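Local coordinates for protein GCN5-related N-acetyltransferase (Kribbella flavida, PDB 4H89) that probably transfers an acyl group to an acceptor, as expected of a GNAT-family acetyltransferase, at residues A[79-84]-A[124-129]. Sequence-based numbering, arbitrary orientation.
Sequences YPNRPG and AIQFNA
The carboxamide of N81 pairs edge to edge with that of N128, the two planes 10° apart. N128 ND2 donates to N81 OD1 at 2.8 Å, and N81 ND2 returns a bond to N128 OD1 at 3.0 Å, both nearly straight and each on an in-plane lone pair. Asparagine suits both places because its amide carries donor and acceptor side by side; the paired bonds fix which way each group is flipped. With its CG anti to the backbone N (chi1 -160°), N81 reaches across to the corner the chain turns at N128. Q126, its chain extended, crosses N81 at about a right angle, its CD 3.4 Å from N81 ND2. A water accepts from N81 ND2 and from R82 NH2 (2.7 Å) and donates to Q126 OE1, which glutamine's longer chain carries to it. Arginine's extended arm brings an N-H donor to the same water and sets Q126 NE2 at the guanidinium edge, although R82 NH2 and Q126 NE2, both donors, are not bonded. The cluster faces the second subunit, whose R82 packs on N128 and V152 on Q126. In this GNAT sheet the side chains bridge over the start of strand 89-96, whose backbone pairs with strands 72-80 and 124-131; strand 164-172 flanks Q126 through V168.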
ATOM      1  N   TYR A  79      -7.229   5.143  -9.169  1.00 13.72           N
ATOM      2  CA  TYR A  79      -7.583   3.719  -9.122  1.00 13.83           C
ATOM      3  C   TYR A  79      -8.176   3.440  -7.735  1.00 13.28           C
ATOM      4  O   TYR A  79      -7.971   4.224  -6.831  1.00 13.40           O
ATOM      5  CB  TYR A  79      -6.292   2.844  -9.339  1.00 16.66           C
ATOM      6  CG  TYR A  79      -5.088   3.413  -8.616  1.00 19.00           C
ATOM      7  CD1 TYR A  79      -4.837   3.168  -7.272  1.00 22.22           C
ATOM      8  CD2 TYR A  79      -4.219   4.238  -9.279  1.00 21.12           C
ATOM      9  CE1 TYR A  79      -3.757   3.777  -6.599  1.00 24.91           C
ATOM     10  CE2 TYR A  79      -3.145   4.833  -8.646  1.00 23.05           C
ATOM     11  CZ  TYR A  79      -2.909   4.617  -7.323  1.00 22.76           C
ATOM     12  OH  TYR A  79      -1.826   5.256  -6.742  1.00 30.70           O
ATOM     13  N   PRO A  80      -8.799   2.290  -7.532  1.00 13.62           N
ATOM     14  CA  PRO A  80      -9.201   1.942  -6.169  1.00 12.65           C
ATOM     15  C   PRO A  80      -7.972   1.706  -5.288  1.00 13.19           C
ATOM     16  O   PRO A  80      -6.994   1.043  -5.721  1.00 15.30           O
ATOM     17  CB  PRO A  80     -10.036   0.651  -6.348  1.00 13.32           C
ATOM     18  CG  PRO A  80     -10.400   0.643  -7.817  1.00 15.97           C
ATOM     19  CD  PRO A  80      -9.234   1.281  -8.494  1.00 15.54           C
ATOM     20  N   ASN A  81      -7.979   2.193  -4.058  1.00 12.63           N
ATOM     21  CA  ASN A  81      -6.823   2.050  -3.196  1.00 13.88           C
ATOM     22  C   ASN A  81      -6.583   0.630  -2.778  1.00 14.96           C
ATOM     23  O   ASN A  81      -5.451   0.248  -2.560  1.00 15.68           O
ATOM     24  CB  ASN A  81      -6.920   2.929  -1.957  1.00 14.37           C
ATOM     25  CG  ASN A  81      -5.554   3.176  -1.307  1.00 15.40           C
ATOM     26  OD1 ASN A  81      -4.543   3.364  -2.009  1.00 16.38           O
ATOM     27  ND2 ASN A  81      -5.510   3.175   0.008  1.00 15.41           N
ATOM     28  N   ARG A  82      -7.664  -0.126  -2.606  1.00 13.78           N
ATOM     29  CA  ARG A  82      -7.633  -1.511  -2.206  1.00 15.42           C
ATOM     30  C   ARG A  82      -8.766  -2.205  -2.961  1.00 15.69           C
ATOM     31  O   ARG A  82      -9.716  -1.588  -3.350  1.00 16.01           O
ATOM     32  CB  ARG A  82      -7.884  -1.663  -0.672  1.00 16.56           C
ATOM     33  CG  ARG A  82      -6.737  -1.073   0.125  1.00 19.76           C
ATOM     34  CD  ARG A  82      -6.865  -1.106   1.644  1.00 23.26           C
ATOM     35  NE  ARG A  82      -5.481  -1.083   2.174  1.00 34.04           N
ATOM     36  CZ  ARG A  82      -4.842  -0.014   2.638  1.00 36.43           C
ATOM     37  NH1 ARG A  82      -3.561  -0.138   2.973  1.00 36.26           N
ATOM     38  NH2 ARG A  82      -5.470   1.155   2.850  1.00 45.79           N
ATOM     39  N   PRO A  83      -8.627  -3.505  -3.163  1.00 16.02           N
ATOM     40  CA  PRO A  83      -9.664  -4.238  -3.884  1.00 17.51           C
ATOM     41  C   PRO A  83     -10.793  -4.655  -2.973  1.00 16.64           C
ATOM     42  O   PRO A  83     -10.765  -4.462  -1.762  1.00 16.06           O
ATOM     43  CB  PRO A  83      -8.908  -5.467  -4.397  1.00 20.24           C
ATOM     44  CG  PRO A  83      -7.878  -5.701  -3.352  1.00 20.56           C
ATOM     45  CD  PRO A  83      -7.447  -4.318  -2.893  1.00 18.06           C
ATOM     46  N   GLY A  84     -11.799  -5.260  -3.575  1.00 18.18           N
ATOM     47  CA  GLY A  84     -12.885  -5.858  -2.821  1.00 19.13           C
ATOM     48  C   GLY A  84     -13.548  -4.910  -1.842  1.00 15.93           C
ATOM     49  O   GLY A  84     -14.050  -3.852  -2.202  1.00 17.85           O
ATOM     50  N   ALA A 124     -14.419   8.151  -0.885  1.00 12.38           N
ATOM     51  CA  ALA A 124     -13.285   8.851  -0.305  1.00 12.09           C
ATOM     52  C   ALA A 124     -12.081   8.639  -1.201  1.00 11.67           C
ATOM     53  O   ALA A 124     -12.114   7.837  -2.109  1.00 12.44           O
ATOM     54  CB  ALA A 124     -13.014   8.337   1.096  1.00 12.84           C
ATOM     55  N   ILE A 125     -11.051   9.404  -0.879  1.00 12.11           N
ATOM     56  CA  ILE A 125      -9.739   9.297  -1.511  1.00 11.62           C
ATOM     57  C   ILE A 125      -8.680   9.231  -0.413  1.00 13.08           C
ATOM     58  O   ILE A 125      -8.745   9.953   0.566  1.00 13.49           O
ATOM     59  CB  ILE A 125      -9.413  10.509  -2.395  1.00 13.33           C
ATOM     60  CG1 ILE A 125     -10.532  10.798  -3.383  1.00 14.16           C
ATOM     61  CG2 ILE A 125      -8.122  10.295  -3.175  1.00 14.03           C
ATOM     62  CD1 ILE A 125     -10.482  12.170  -4.041  1.00 15.35           C
ATOM     63  N   GLN A 126      -7.701   8.359  -0.587  1.00 12.07           N
ATOM     64  CA  GLN A 126      -6.621   8.191   0.372  1.00 13.91           C
ATOM     65  C   GLN A 126      -5.293   8.255  -0.372  1.00 14.79           C
ATOM     66  O   GLN A 126      -5.142   7.623  -1.424  1.00 15.80           O
ATOM     67  CB  GLN A 126      -6.772   6.820   1.044  1.00 15.60           C
ATOM     68  CG  GLN A 126      -5.704   6.444   2.031  1.00 17.20           C
ATOM     69  CD  GLN A 126      -6.012   5.181   2.753  1.00 16.82           C
ATOM     70  OE1 GLN A 126      -7.198   4.809   2.955  1.00 18.62           O
ATOM     71  NE2 GLN A 126      -4.972   4.510   3.198  1.00 19.67           N
ATOM     72  N   PHE A 127      -4.327   8.984   0.197  1.00 14.44           N
ATOM     73  CA  PHE A 127      -2.921   8.932  -0.246  1.00 13.85           C
ATOM     74  C   PHE A 127      -2.161   8.208   0.867  1.00 14.56           C
ATOM     75  O   PHE A 127      -2.140   8.668   2.000  1.00 15.14           O
ATOM     76  CB  PHE A 127      -2.340  10.352  -0.469  1.00 15.58           C
ATOM     77  CG  PHE A 127      -3.035  11.144  -1.523  1.00 14.53           C
ATOM     78  CD1 PHE A 127      -3.797  10.550  -2.552  1.00 17.50           C
ATOM     79  CD2 PHE A 127      -2.999  12.518  -1.473  1.00 16.11           C
ATOM     80  CE1 PHE A 127      -4.397  11.327  -3.549  1.00 17.94           C
ATOM     81  CE2 PHE A 127      -3.562  13.310  -2.444  1.00 15.64           C
ATOM     82  CZ  PHE A 127      -4.295  12.722  -3.483  1.00 16.07           C
ATOM     83  N   ASN A 128      -1.537   7.080   0.529  1.00 16.56           N
ATOM     84  CA  ASN A 128      -0.951   6.231   1.531  1.00 16.41           C
ATOM     85  C   ASN A 128       0.336   6.747   2.128  1.00 16.07           C
ATOM     86  O   ASN A 128       0.678   6.379   3.250  1.00 17.46           O
ATOM     87  CB  ASN A 128      -0.718   4.856   0.924  1.00 17.40           C
ATOM     88  CG  ASN A 128      -1.982   4.316   0.370  1.00 22.50           C
ATOM     89  OD1 ASN A 128      -2.947   4.149   1.138  1.00 18.50           O
ATOM     90  ND2 ASN A 128      -2.068   4.217  -0.989  1.00 31.20           N
ATOM     91  N   ALA A 129       1.066   7.555   1.357  1.00 15.81           N
ATOM     92  CA  ALA A 129       2.399   7.957   1.743  1.00 16.41           C
ATOM     93  C   ALA A 129       2.775   9.259   1.087  1.00 18.30           C
ATOM     94  O   ALA A 129       3.066   9.330  -0.106  1.00 26.50           O
ATOM     95  CB  ALA A 129       3.390   6.891   1.347  1.00 17.62           C
TER
HETATM   96  O   HOH W   1      -7.686   2.371   1.807  1.00 17.79           O